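Local coordinates for surface-associated protein CshB (Streptococcus gordonii, PDB 6YZG) that probably binds host fibronectin as a cell-wall-attached streptococcal surface adhesin, with this chain carrying its non-repetitive domain 2, at residues L2-S7 against T110-P115; V21-T26 against L37-L42; P31-T36 against A129-K134; A154-N159 against Q223-N228. All coordinates share one frame; numbering follows the deposited sequence.

Contact 1: residues L2-S7 against T110-P115; sequences LDFSDS and TQLVYP
F4 meets the 110-115 loop through its aromatic ring, and most of the apolar contact is made there. L112 CD1 sits over one face, 4.2 Å above the ring plane and toward the rim, while L2 CB takes the opposite face. L112 CB also lies 4.0 Å from F4 CD2, the two side chains crossing at about a right angle; a flat ring suits a slot between two leucines. M258 of the second subunit packs on F4 and L112. Polar contact comes from the backbone. T110 O approaches the ring edge, 3.9 Å from F4 CD2. T110 CA points its hydrogen at L2 O, with 3.3 Å between T110 CA and L2 O. A water stands 3.0 Å from L2 O and 2.7 Å from T110 O, placed to donate to both, although other acceptors compete for its two protons. Within 2-7, D3 OD1 receives both S5 OG, through its syn lone pair at 2.6 Å, and S5 N, from above the carboxylate plane. This Asx turn overlaps the type I turn D3-D6, whose own D6 N to D3 O bond is weak. Beyond the pair, F4 meets F25 of strand 24-30 edge-to-face, L2 packs on I29 of strand 24-30 and on L37 of strand 33-41, and L112 rests on F125 of strand 119-131.

Contact 2: residues V21-T26 against L37-L42; sequences VGTTFT and LTVKEL
V39 reaches back across the hairpin to V21 and T23, and its short branched side chain can be traced atom by atom. CB stands 3.9 Å from T23 O, the carbonyl that V39 N also uses. CG1, anti to the backbone N (chi1 178°), is carried to V21 CA at 4.0 Å. The other branch, CG2, beside the backbone N, lies 3.9 Å from T23 CB. T23 turns its hydroxyl away from the contact, to N12 O and K20 N. Four backbone bonds join the segments: V39 N to T23 O and G22 N to V39 O, both 2.9 Å, and a mutual pair between F25 and L37. In that hydrogen-bonded pair L37 N meets F25 O at 2.8 Å. G22 has to be glycine, because at its backbone angles a side chain would be jammed against the carbonyl O of V21. T24 and T38 form the neighbouring non-hydrogen-bonded pair, their side chains side by side with T24 CG2 3.7 Å from T38 OG1. L37 and F25 share the other face, their CB atoms 4.2 Å apart; F125 of strand 119-131 and M260 of the second subunit pack on L37. K40 salt-bridges E245 of the second subunit. These features are those of an antiparallel beta hairpin, strands 24-30 and 33-41, whose second strand carries a classic beta bulge at K40 and E41, both facing K124 of strand 119-131.

Contact 3: residues P31-T36 against A129-K134; sequences PGYVVT and ATYLGK
G32 and L132 close one end of this antiparallel pairing: L132 N gives its hydrogen to G32 O at 2.8 Å. V34 and T130 form the hydrogen-bonded pair beyond it, V34 N donating to T130 O and T130 N to V34 O, each at 2.9 Å. A water completes the polar account. It donates to G32 O at 2.9 Å, giving that oxygen a second partner, and accepts from G133 N at 3.0 Å. T130 OG1 is also hydrogen-bonded to this water, 2.8 Å away; threonine, its hydroxyl lodged between the backbone N and carbonyl carbon (chi1 65°), can turn the oxygen to it. The amide of G32 is taken by E28 OE2. Within 129-134, Y131 N donates to K134 O at 2.8 Å and K134 N to Y131 O, closing a type I' turn in which G133 has the positive phi that glycine tolerates easily. G32 has a positive phi too, and a CB there would clash with L132 CD2 and press on Y131 CE1. The side chains of the non-hydrogen-bonded pair, Y33 and Y131, cross at about a right angle, with Y33 CD2 3.9 Å from Y131 CD1. T130 O lies over one face of the Y33 ring, and the small A129 CB lies against Y33 OH and CE1. L132 CG sits 3.7 Å above the centre of the Y131 ring. V267 of the second subunit packs on both tyrosines. The chemistry implies a seam inside the sheet whose facing amides and carbonyls are paired, with one water tying the loop at G32 to the turn at G133.

Contact 4: residues A154-N159 against Q223-N228; sequences AIFTTN and QVFGPN
A154 lies opposite P227 where the antiparallel pairing of strands 153-158 and 224-229 is approached. Here the two segments are bridged by solvent: a water donates to A154 O at 2.8 Å and accepts from N228 N at 3.0 Å. The cis peptide before P227 and the positive-phi G226 coincide with the break in strand 224-229, and a CB on G226 would clash with A154 O. I155 spreads its branches along the partner, CG2 to V224 CG1 at 3.7 Å and CG1 to P227 CD at 3.9 Å, all three side chains pointing the same way. The beta ladder proper starts with F156 and F225, a hydrogen-bonded pair: F156 N to F225 O and F225 N to F156 O, both 2.9 Å. Their rings lie side by side, F156 CD1 coming to the edge of the F225 ring, 3.9 Å from CD2. F248 of the second subunit meets F156 edge-to-face. T157 shares with V224 the face that packs on I50 of helix 49-55, where beta-branched residues suit an extended chain. Residues 154-158 also pair with a strand of the second subunit. T158 N donates to Q223 O at 3.1 Å, and then N159 OD1 accepts from the backbone N atoms of S244 and E245 of the second subunit.

Contacts 1, 2 and 3 form a connected cluster on one side of the chain's centre, their midpoints 13 to 21 Å apart. Contacts 2 and 3 share strand 33-41 and follow one antiparallel sheet, from strand 24-30 across to strand 119-131. Contact 2 is nested inside the loop closed by contact 1, whereas contact 3 crosses both, so the chain is interlaced here. L2 of contact 1 touches both of the others: F25 and L37 of contact 2 and V35 of contact 3. Contact 4 comes later in the chain, in a separate small sheet, with nearest atoms about 7 Å from contact 2. The subunit interface runs past all four; at contact 4 the sheet itself continues into the other chain.

Contact 1: residues L2-S7 against T110-P115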
loop_
_atom_site.group_PDB
_atom_site.type_symbol
_atom_site.label_atom_id
_atom_site.label_comp_id
_atom_site.label_asym_id
_atom_site.label_seq_id
_atom_site.Cartn_x
_atom_site.Cartn_y
_atom_site.Cartn_z
ATOM N N LEU A 2 -20.729 -12.596 -2.375
ATOM C CA LEU A 2 -21.824 -12.484 -1.374
ATOM C C LEU A 2 -21.871 -11.099 -0.781
ATOM O O LEU A 2 -20.854 -10.513 -0.402
ATOM C CB LEU A 2 -21.632 -13.520 -0.284
ATOM C CG LEU A 2 -21.716 -14.985 -0.722
ATOM C CD1 LEU A 2 -21.465 -15.900 0.429
ATOM C CD2 LEU A 2 -23.038 -15.306 -1.424
ATOM N N ASP A 3 -23.114 -10.605 -0.628
ATOM C CA ASP A 3 -23.435 -9.333 0.042
ATOM C C ASP A 3 -23.688 -9.607 1.504
ATOM O O ASP A 3 -24.796 -9.954 1.929
ATOM C CB ASP A 3 -24.636 -8.638 -0.614
ATOM C CG ASP A 3 -24.967 -7.314 0.040
ATOM O OD1 ASP A 3 -24.338 -6.935 0.981
ATOM O OD2 ASP A 3 -25.976 -6.667 -0.450
ATOM N N PHE A 4 -22.641 -9.509 2.310
ATOM C CA PHE A 4 -22.759 -9.757 3.736
ATOM C C PHE A 4 -23.485 -8.646 4.459
ATOM O O PHE A 4 -23.820 -8.829 5.677
ATOM C CB PHE A 4 -21.365 -9.981 4.300
ATOM C CG PHE A 4 -20.680 -11.235 3.819
ATOM C CD1 PHE A 4 -21.294 -12.488 4.026
ATOM C CD2 PHE A 4 -19.449 -11.202 3.165
ATOM C CE1 PHE A 4 -20.662 -13.667 3.612
ATOM C CE2 PHE A 4 -18.880 -12.383 2.714
ATOM C CZ PHE A 4 -19.459 -13.592 2.970
ATOM N N SER A 5 -23.788 -7.543 3.799
ATOM C CA SER A 5 -24.479 -6.400 4.459
ATOM C C SER A 5 -25.984 -6.651 4.505
ATOM O O SER A 5 -26.672 -5.830 5.175
ATOM C CB SER A 5 -24.187 -5.075 3.765
ATOM O OG SER A 5 -24.976 -4.946 2.573
ATOM N N ASP A 6 -26.519 -7.618 3.751
ATOM C CA ASP A 6 -27.988 -7.864 3.718
ATOM C C ASP A 6 -28.409 -8.481 5.055
ATOM O O ASP A 6 -28.137 -9.649 5.331
ATOM C CB ASP A 6 -28.323 -8.745 2.528
ATOM C CG ASP A 6 -29.811 -8.975 2.380
ATOM O OD1 ASP A 6 -30.437 -8.126 1.794
ATOM O OD2 ASP A 6 -30.312 -10.051 2.802
ATOM N N SER A 7 -28.970 -7.691 5.979
ATOM C CA SER A 7 -29.220 -8.159 7.352
ATOM C C SER A 7 -30.163 -9.360 7.369
ATOM O O SER A 7 -29.983 -10.226 8.197
ATOM C CB SER A 7 -29.772 -7.000 8.192
ATOM O OG SER A 7 -30.937 -6.503 7.571
ATOM N N THR A 110 -19.543 -6.355 0.319
ATOM C CA THR A 110 -19.070 -7.716 0.039
ATOM C C THR A 110 -17.914 -8.096 0.970
ATOM O O THR A 110 -17.265 -9.112 0.699
ATOM C CB THR A 110 -18.743 -7.828 -1.442
ATOM O OG1 THR A 110 -17.780 -6.801 -1.669
ATOM C CG2 THR A 110 -19.982 -7.689 -2.308
ATOM N N GLN A 111 -17.762 -7.451 2.107
ATOM C CA GLN A 111 -16.656 -7.786 3.017
ATOM C C GLN A 111 -17.185 -8.291 4.346
ATOM O O GLN A 111 -18.077 -7.635 4.962
ATOM C CB GLN A 111 -15.785 -6.558 3.239
ATOM C CG GLN A 111 -14.944 -6.215 2.061
ATOM C CD GLN A 111 -14.050 -5.037 2.306
ATOM O OE1 GLN A 111 -14.093 -4.421 3.372
ATOM N NE2 GLN A 111 -13.295 -4.734 1.283
ATOM N N LEU A 112 -16.574 -9.324 4.899
ATOM C CA LEU A 112 -16.764 -9.744 6.283
ATOM C C LEU A 112 -15.556 -9.284 7.094
ATOM O O LEU A 112 -14.439 -9.495 6.663
ATOM C CB LEU A 112 -16.916 -11.254 6.315
ATOM C CG LEU A 112 -17.506 -11.834 7.591
ATOM C CD1 LEU A 112 -19.007 -11.513 7.657
ATOM C CD2 LEU A 112 -17.253 -13.329 7.667
ATOM N N VAL A 113 -15.805 -8.568 8.181
ATOM C CA VAL A 113 -14.696 -7.901 8.894
ATOM C C VAL A 113 -14.723 -8.206 10.392
ATOM O O VAL A 113 -15.656 -8.704 10.885
ATOM C CB VAL A 113 -14.776 -6.375 8.668
ATOM C CG1 VAL A 113 -14.530 -5.974 7.221
ATOM C CG2 VAL A 113 -16.096 -5.804 9.164
ATOM N N TYR A 114 -13.617 -7.886 11.041
ATOM C CA TYR A 114 -13.430 -7.985 12.514
ATOM C C TYR A 114 -13.047 -6.550 12.840
ATOM O O TYR A 114 -11.878 -6.265 12.794
ATOM C CB TYR A 114 -12.337 -9.004 12.824
ATOM C CG TYR A 114 -12.271 -9.476 14.249
ATOM C CD1 TYR A 114 -13.326 -10.152 14.830
ATOM C CD2 TYR A 114 -11.113 -9.306 14.975
ATOM C CE1 TYR A 114 -13.229 -10.637 16.111
ATOM C CE2 TYR A 114 -11.006 -9.767 16.261
ATOM C CZ TYR A 114 -12.065 -10.444 16.827
ATOM O OH TYR A 114 -11.962 -10.915 18.078
ATOM N N PRO A 115 -14.040 -5.680 13.108
ATOM C CA PRO A 115 -13.855 -4.245 13.023
ATOM C C PRO A 115 -13.088 -3.433 14.065
ATOM O O PRO A 115 -13.523 -2.407 14.431
ATOM C CB PRO A 115 -15.281 -3.759 12.750
ATOM C CG PRO A 115 -16.090 -4.660 13.589
ATOM C CD PRO A 115 -15.424 -6.021 13.419
HETATM O O HOH W 1 -17.992 -11.339 -0.608
#

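Contact 2: residues V21-T26 against L37-L42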
loop_
_atom_site.group_PDB
_atom_site.type_symbol
_atom_site.label_atom_id
_atom_site.label_comp_id
_atom_site.label_asym_id
_atom_site.label_seq_id
_atom_site.Cartn_x
_atom_site.Cartn_y
_atom_site.Cartn_z
ATOM N N VAL A 21 -20.709 -19.360 16.891
ATOM C CA VAL A 21 -20.835 -20.720 16.375
ATOM C C VAL A 21 -22.320 -21.045 16.201
ATOM O O VAL A 21 -23.089 -20.809 17.130
ATOM C CB VAL A 21 -20.061 -21.722 17.235
ATOM C CG1 VAL A 21 -20.320 -23.151 16.809
ATOM C CG2 VAL A 21 -18.572 -21.404 17.181
ATOM N N GLY A 22 -22.708 -21.415 14.994
ATOM C CA GLY A 22 -24.103 -21.703 14.649
ATOM C C GLY A 22 -24.792 -20.558 13.960
ATOM O O GLY A 22 -25.956 -20.713 13.544
ATOM N N THR A 23 -24.183 -19.377 13.857
ATOM C CA THR A 23 -24.715 -18.329 12.988
ATOM C C THR A 23 -24.798 -18.829 11.556
ATOM O O THR A 23 -23.893 -19.563 11.078
ATOM C CB THR A 23 -23.846 -17.067 12.997
ATOM O OG1 THR A 23 -23.870 -16.509 14.320
ATOM C CG2 THR A 23 -24.241 -16.038 11.953
ATOM N N THR A 24 -25.863 -18.491 10.841
ATOM C CA THR A 24 -25.981 -18.827 9.422
ATOM C C THR A 24 -26.122 -17.584 8.547
ATOM O O THR A 24 -26.695 -16.541 8.949
ATOM C CB THR A 24 -27.161 -19.783 9.134
ATOM O OG1 THR A 24 -28.404 -19.104 9.437
ATOM C CG2 THR A 24 -26.960 -21.088 9.844
ATOM N N PHE A 25 -25.630 -17.741 7.313
ATOM C CA PHE A 25 -25.806 -16.761 6.222
ATOM C C PHE A 25 -26.443 -17.567 5.096
ATOM O O PHE A 25 -25.837 -18.579 4.674
ATOM C CB PHE A 25 -24.497 -16.105 5.766
ATOM C CG PHE A 25 -24.629 -15.209 4.573
ATOM C CD1 PHE A 25 -24.535 -15.734 3.293
ATOM C CD2 PHE A 25 -24.920 -13.860 4.757
ATOM C CE1 PHE A 25 -24.719 -14.911 2.202
ATOM C CE2 PHE A 25 -25.053 -13.032 3.638
ATOM C CZ PHE A 25 -24.966 -13.585 2.385
ATOM N N THR A 26 -27.566 -17.150 4.533
ATOM C CA THR A 26 -28.231 -17.892 3.477
ATOM C C THR A 26 -28.652 -16.944 2.348
ATOM O O THR A 26 -29.181 -15.872 2.610
ATOM C CB THR A 26 -29.501 -18.548 4.055
ATOM O OG1 THR A 26 -29.237 -19.267 5.267
ATOM C CG2 THR A 26 -30.082 -19.459 2.997
ATOM N N LEU A 37 -24.111 -20.764 4.557
ATOM C CA LEU A 37 -22.869 -20.780 5.322
ATOM C C LEU A 37 -23.270 -20.920 6.787
ATOM O O LEU A 37 -24.165 -20.194 7.274
ATOM C CB LEU A 37 -22.066 -19.488 5.208
ATOM C CG LEU A 37 -21.761 -18.953 3.820
ATOM C CD1 LEU A 37 -20.838 -17.750 3.902
ATOM C CD2 LEU A 37 -21.353 -19.967 2.802
ATOM N N THR A 38 -22.605 -21.808 7.503
ATOM C CA THR A 38 -22.804 -21.953 8.948
ATOM C C THR A 38 -21.471 -21.776 9.653
ATOM O O THR A 38 -20.500 -22.409 9.224
ATOM C CB THR A 38 -23.360 -23.330 9.326
ATOM O OG1 THR A 38 -24.579 -23.580 8.590
ATOM C CG2 THR A 38 -23.660 -23.434 10.798
ATOM N N VAL A 39 -21.406 -20.912 10.652
ATOM C CA VAL A 39 -20.154 -20.750 11.411
ATOM C C VAL A 39 -19.857 -21.995 12.219
ATOM O O VAL A 39 -20.696 -22.377 13.092
ATOM C CB VAL A 39 -20.197 -19.514 12.283
ATOM C CG1 VAL A 39 -18.919 -19.429 13.056
ATOM C CG2 VAL A 39 -20.491 -18.258 11.500
ATOM N N LYS A 40 -18.761 -22.689 11.918
ATOM C CA LYS A 40 -18.361 -23.928 12.634
ATOM C C LYS A 40 -17.412 -23.550 13.782
ATOM O O LYS A 40 -17.455 -24.198 14.835
ATOM C CB LYS A 40 -17.652 -24.845 11.636
ATOM C CG LYS A 40 -17.172 -26.166 12.210
ATOM C CD LYS A 40 -16.564 -27.049 11.162
ATOM C CE LYS A 40 -16.236 -28.423 11.697
ATOM N NZ LYS A 40 -16.530 -29.445 10.670
ATOM N N GLU A 41 -16.489 -22.605 13.531
ATOM C CA GLU A 41 -15.409 -22.260 14.484
ATOM C C GLU A 41 -15.078 -20.778 14.346
ATOM O O GLU A 41 -15.158 -20.237 13.222
ATOM C CB GLU A 41 -14.127 -23.060 14.187
ATOM C CG GLU A 41 -14.249 -24.541 14.341
ATOM C CD GLU A 41 -12.884 -25.179 14.203
ATOM O OE1 GLU A 41 -12.402 -25.755 15.217
ATOM O OE2 GLU A 41 -12.256 -24.954 13.136
ATOM N N LEU A 42 -14.768 -20.126 15.449
ATOM C CA LEU A 42 -14.254 -18.758 15.495
ATOM C C LEU A 42 -12.947 -18.808 16.303
ATOM O O LEU A 42 -12.927 -18.517 17.551
ATOM C CB LEU A 42 -15.282 -17.797 16.120
ATOM C CG LEU A 42 -16.488 -17.553 15.237
ATOM C CD1 LEU A 42 -17.710 -17.138 16.047
ATOM C CD2 LEU A 42 -16.165 -16.496 14.196
#

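Contact 3: residues P31-T36 against A129-K134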
loop_
_atom_site.group_PDB
_atom_site.type_symbol
_atom_site.label_atom_id
_atom_site.label_comp_id
_atom_site.label_asym_id
_atom_site.label_seq_id
_atom_site.Cartn_x
_atom_site.Cartn_y
_atom_site.Cartn_z
ATOM N N PRO A 31 -31.484 -17.924 -9.533
ATOM C CA PRO A 31 -32.752 -18.609 -9.336
ATOM C C PRO A 31 -32.566 -20.120 -9.128
ATOM O O PRO A 31 -31.925 -20.787 -10.041
ATOM C CB PRO A 31 -33.479 -18.261 -10.654
ATOM C CG PRO A 31 -32.909 -16.951 -11.057
ATOM C CD PRO A 31 -31.441 -17.061 -10.708
ATOM N N GLY A 32 -33.056 -20.627 -8.026
ATOM C CA GLY A 32 -33.006 -22.062 -7.708
ATOM C C GLY A 32 -31.708 -22.469 -6.982
ATOM O O GLY A 32 -31.686 -23.631 -6.539
ATOM N N TYR A 33 -30.735 -21.565 -6.855
ATOM C CA TYR A 33 -29.374 -21.937 -6.337
ATOM C C TYR A 33 -29.196 -21.239 -4.978
ATOM O O TYR A 33 -29.058 -20.008 -4.961
ATOM C CB TYR A 33 -28.324 -21.594 -7.362
ATOM C CG TYR A 33 -26.994 -22.278 -7.162
ATOM C CD1 TYR A 33 -26.161 -21.944 -6.115
ATOM C CD2 TYR A 33 -26.572 -23.259 -8.016
ATOM C CE1 TYR A 33 -24.955 -22.599 -5.906
ATOM C CE2 TYR A 33 -25.381 -23.935 -7.816
ATOM C CZ TYR A 33 -24.569 -23.596 -6.748
ATOM O OH TYR A 33 -23.379 -24.232 -6.521
ATOM N N VAL A 34 -29.212 -22.035 -3.906
ATOM C CA VAL A 34 -29.208 -21.530 -2.522
ATOM C C VAL A 34 -27.886 -21.935 -1.870
ATOM O O VAL A 34 -27.564 -23.142 -1.841
ATOM C CB VAL A 34 -30.384 -22.033 -1.669
ATOM C CG1 VAL A 34 -30.239 -21.436 -0.259
ATOM C CG2 VAL A 34 -31.708 -21.658 -2.335
ATOM N N VAL A 35 -27.202 -20.948 -1.323
ATOM C CA VAL A 35 -25.986 -21.231 -0.533
ATOM C C VAL A 35 -26.258 -20.910 0.919
ATOM O O VAL A 35 -26.895 -19.903 1.271
ATOM C CB VAL A 35 -24.793 -20.431 -1.066
ATOM C CG1 VAL A 35 -24.434 -20.801 -2.483
ATOM C CG2 VAL A 35 -24.957 -18.961 -0.940
ATOM N N THR A 36 -25.780 -21.808 1.769
ATOM C CA THR A 36 -25.935 -21.621 3.213
ATOM C C THR A 36 -24.560 -21.756 3.821
ATOM O O THR A 36 -23.910 -22.831 3.631
ATOM C CB THR A 36 -26.873 -22.642 3.842
ATOM O OG1 THR A 36 -28.163 -22.596 3.175
ATOM C CG2 THR A 36 -27.052 -22.380 5.310
ATOM N N ALA A 129 -24.492 -26.023 -0.758
ATOM C CA ALA A 129 -25.145 -25.423 -1.925
ATOM C C ALA A 129 -26.213 -26.385 -2.396
ATOM O O ALA A 129 -25.964 -27.593 -2.450
ATOM C CB ALA A 129 -24.168 -25.186 -3.036
ATOM N N THR A 130 -27.382 -25.857 -2.723
ATOM C CA THR A 130 -28.464 -26.674 -3.336
ATOM C C THR A 130 -28.944 -26.029 -4.615
ATOM O O THR A 130 -29.000 -24.816 -4.751
ATOM C CB THR A 130 -29.620 -26.904 -2.383
ATOM O OG1 THR A 130 -30.241 -25.630 -2.100
ATOM C CG2 THR A 130 -29.197 -27.586 -1.107
ATOM N N TYR A 131 -29.250 -26.878 -5.595
ATOM C CA TYR A 131 -29.830 -26.422 -6.864
ATOM C C TYR A 131 -31.164 -27.145 -7.044
ATOM O O TYR A 131 -31.163 -28.351 -7.054
ATOM C CB TYR A 131 -28.929 -26.583 -8.078
ATOM C CG TYR A 131 -29.563 -26.022 -9.324
ATOM C CD1 TYR A 131 -29.934 -24.688 -9.421
ATOM C CD2 TYR A 131 -29.903 -26.870 -10.373
ATOM C CE1 TYR A 131 -30.558 -24.180 -10.556
ATOM C CE2 TYR A 131 -30.505 -26.376 -11.520
ATOM C CZ TYR A 131 -30.858 -25.045 -11.603
ATOM O OH TYR A 131 -31.466 -24.550 -12.739
ATOM N N LEU A 132 -32.241 -26.361 -6.997
ATOM C CA LEU A 132 -33.635 -26.908 -7.034
ATOM C C LEU A 132 -33.785 -27.968 -5.953
ATOM O O LEU A 132 -34.363 -29.081 -6.256
ATOM C CB LEU A 132 -33.919 -27.471 -8.432
ATOM C CG LEU A 132 -33.786 -26.524 -9.608
ATOM C CD1 LEU A 132 -34.085 -27.260 -10.920
ATOM C CD2 LEU A 132 -34.674 -25.301 -9.465
ATOM N N GLY A 133 -33.266 -27.716 -4.748
ATOM C CA GLY A 133 -33.419 -28.526 -3.537
ATOM C C GLY A 133 -32.454 -29.689 -3.421
ATOM O O GLY A 133 -32.516 -30.333 -2.341
ATOM N N LYS A 134 -31.638 -29.948 -4.451
ATOM C CA LYS A 134 -30.652 -31.076 -4.440
ATOM C C LYS A 134 -29.268 -30.492 -4.095
ATOM O O LYS A 134 -28.872 -29.543 -4.749
ATOM C CB LYS A 134 -30.629 -31.781 -5.787
ATOM C CG LYS A 134 -31.970 -32.476 -6.096
ATOM C CD LYS A 134 -31.958 -33.258 -7.367
ATOM C CE LYS A 134 -33.301 -33.903 -7.666
ATOM N NZ LYS A 134 -33.261 -34.601 -8.976
HETATM O O HOH W 2 -32.093 -25.027 -4.044
#

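Contact 4: residues A154-N159 against Q223-N228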
loop_
_atom_site.group_PDB
_atom_site.type_symbol
_atom_site.label_atom_id
_atom_site.label_comp_id
_atom_site.label_asym_id
_atom_site.label_seq_id
_atom_site.Cartn_x
_atom_site.Cartn_y
_atom_site.Cartn_z
ATOM N N ALA A 154 -3.410 -12.719 5.551
ATOM C CA ALA A 154 -4.721 -13.374 5.330
ATOM C C ALA A 154 -4.443 -14.730 4.694
ATOM O O ALA A 154 -3.717 -14.833 3.695
ATOM C CB ALA A 154 -5.629 -12.506 4.502
ATOM N N ILE A 155 -5.034 -15.746 5.297
ATOM C CA ILE A 155 -4.801 -17.163 4.920
ATOM C C ILE A 155 -6.172 -17.763 4.624
ATOM O O ILE A 155 -7.094 -17.589 5.428
ATOM C CB ILE A 155 -4.091 -17.943 6.041
ATOM C CG1 ILE A 155 -2.716 -17.320 6.324
ATOM C CG2 ILE A 155 -3.986 -19.411 5.682
ATOM C CD1 ILE A 155 -2.141 -17.755 7.658
ATOM N N PHE A 156 -6.289 -18.578 3.590
ATOM C CA PHE A 156 -7.517 -19.247 3.145
ATOM C C PHE A 156 -7.327 -20.750 3.209
ATOM O O PHE A 156 -6.319 -21.243 2.649
ATOM C CB PHE A 156 -7.840 -18.832 1.711
ATOM C CG PHE A 156 -7.888 -17.339 1.457
ATOM C CD1 PHE A 156 -6.683 -16.654 1.331
ATOM C CD2 PHE A 156 -9.086 -16.634 1.437
ATOM C CE1 PHE A 156 -6.678 -15.289 1.108
ATOM C CE2 PHE A 156 -9.074 -15.253 1.220
ATOM C CZ PHE A 156 -7.857 -14.608 1.067
ATOM N N THR A 157 -8.279 -21.448 3.806
ATOM C CA THR A 157 -8.236 -22.923 3.828
ATOM C C THR A 157 -9.500 -23.479 3.203
ATOM O O THR A 157 -10.563 -22.878 3.183
ATOM C CB THR A 157 -7.990 -23.496 5.217
ATOM O OG1 THR A 157 -9.169 -23.297 5.994
ATOM C CG2 THR A 157 -6.788 -22.865 5.894
ATOM N N THR A 158 -9.354 -24.716 2.698
ATOM C CA THR A 158 -10.473 -25.420 2.074
ATOM C C THR A 158 -10.346 -26.930 2.349
ATOM O O THR A 158 -9.227 -27.440 2.489
ATOM C CB THR A 158 -10.492 -25.185 0.556
ATOM O OG1 THR A 158 -11.623 -25.860 0.004
ATOM C CG2 THR A 158 -9.207 -25.610 -0.153
ATOM N N ASN A 159 -11.472 -27.638 2.356
ATOM C CA ASN A 159 -11.464 -29.104 2.281
ATOM C C ASN A 159 -11.941 -29.556 0.910
ATOM O O ASN A 159 -12.136 -30.770 0.711
ATOM C CB ASN A 159 -12.261 -29.745 3.431
ATOM C CG ASN A 159 -13.722 -29.650 3.217
ATOM O OD1 ASN A 159 -14.221 -28.920 2.362
ATOM N ND2 ASN A 159 -14.477 -30.369 4.048
ATOM N N GLN A 223 -4.340 -26.913 -0.101
ATOM C CA GLN A 223 -5.572 -26.482 0.582
ATOM C C GLN A 223 -5.327 -25.262 1.478
ATOM O O GLN A 223 -6.285 -24.859 2.173
ATOM C CB GLN A 223 -6.228 -27.647 1.324
ATOM C CG GLN A 223 -6.826 -28.684 0.404
ATOM C CD GLN A 223 -7.508 -29.850 1.072
ATOM O OE1 GLN A 223 -8.567 -30.340 0.594
ATOM N NE2 GLN A 223 -6.938 -30.327 2.128
ATOM N N VAL A 224 -4.157 -24.634 1.412
ATOM C CA VAL A 224 -3.840 -23.427 2.198
ATOM C C VAL A 224 -3.257 -22.387 1.269
ATOM O O VAL A 224 -2.207 -22.656 0.657
ATOM C CB VAL A 224 -2.852 -23.777 3.322
ATOM C CG1 VAL A 224 -2.620 -22.533 4.185
ATOM C CG2 VAL A 224 -3.368 -24.942 4.139
ATOM N N PHE A 225 -3.857 -21.216 1.138
ATOM C CA PHE A 225 -3.401 -20.122 0.281
ATOM C C PHE A 225 -3.067 -18.891 1.090
ATOM O O PHE A 225 -3.827 -18.510 1.977
ATOM C CB PHE A 225 -4.474 -19.745 -0.740
ATOM C CG PHE A 225 -4.035 -18.764 -1.786
ATOM C CD1 PHE A 225 -3.069 -19.098 -2.726
ATOM C CD2 PHE A 225 -4.554 -17.485 -1.815
ATOM C CE1 PHE A 225 -2.671 -18.164 -3.684
ATOM C CE2 PHE A 225 -4.163 -16.563 -2.778
ATOM C CZ PHE A 225 -3.204 -16.914 -3.670
ATOM N N GLY A 226 -1.935 -18.306 0.743
ATOM C CA GLY A 226 -1.494 -17.077 1.405
ATOM C C GLY A 226 -0.585 -17.364 2.584
ATOM O O GLY A 226 -0.375 -18.483 2.905
ATOM N N PRO A 227 -0.138 -16.336 3.308
ATOM C CA PRO A 227 -0.457 -14.957 3.019
ATOM C C PRO A 227 0.384 -14.302 1.917
ATOM O O PRO A 227 1.506 -14.514 1.783
ATOM C CB PRO A 227 -0.206 -14.285 4.382
ATOM C CG PRO A 227 0.944 -15.062 4.918
ATOM C CD PRO A 227 0.609 -16.488 4.539
ATOM N N ASN A 228 -0.291 -13.472 1.153
ATOM C CA ASN A 228 0.367 -12.728 0.066
ATOM C C ASN A 228 0.078 -11.231 0.135
ATOM O O ASN A 228 -0.598 -10.769 1.003
ATOM C CB ASN A 228 -0.270 -13.093 -1.264
ATOM C CG ASN A 228 -0.302 -14.576 -1.508
ATOM O OD1 ASN A 228 0.704 -15.236 -1.454
ATOM N ND2 ASN A 228 -1.490 -15.085 -1.753
HETATM O O HOH W 3 -1.666 -11.245 3.541
HETATM O O HOH W 4 -3.296 -13.289 1.398
#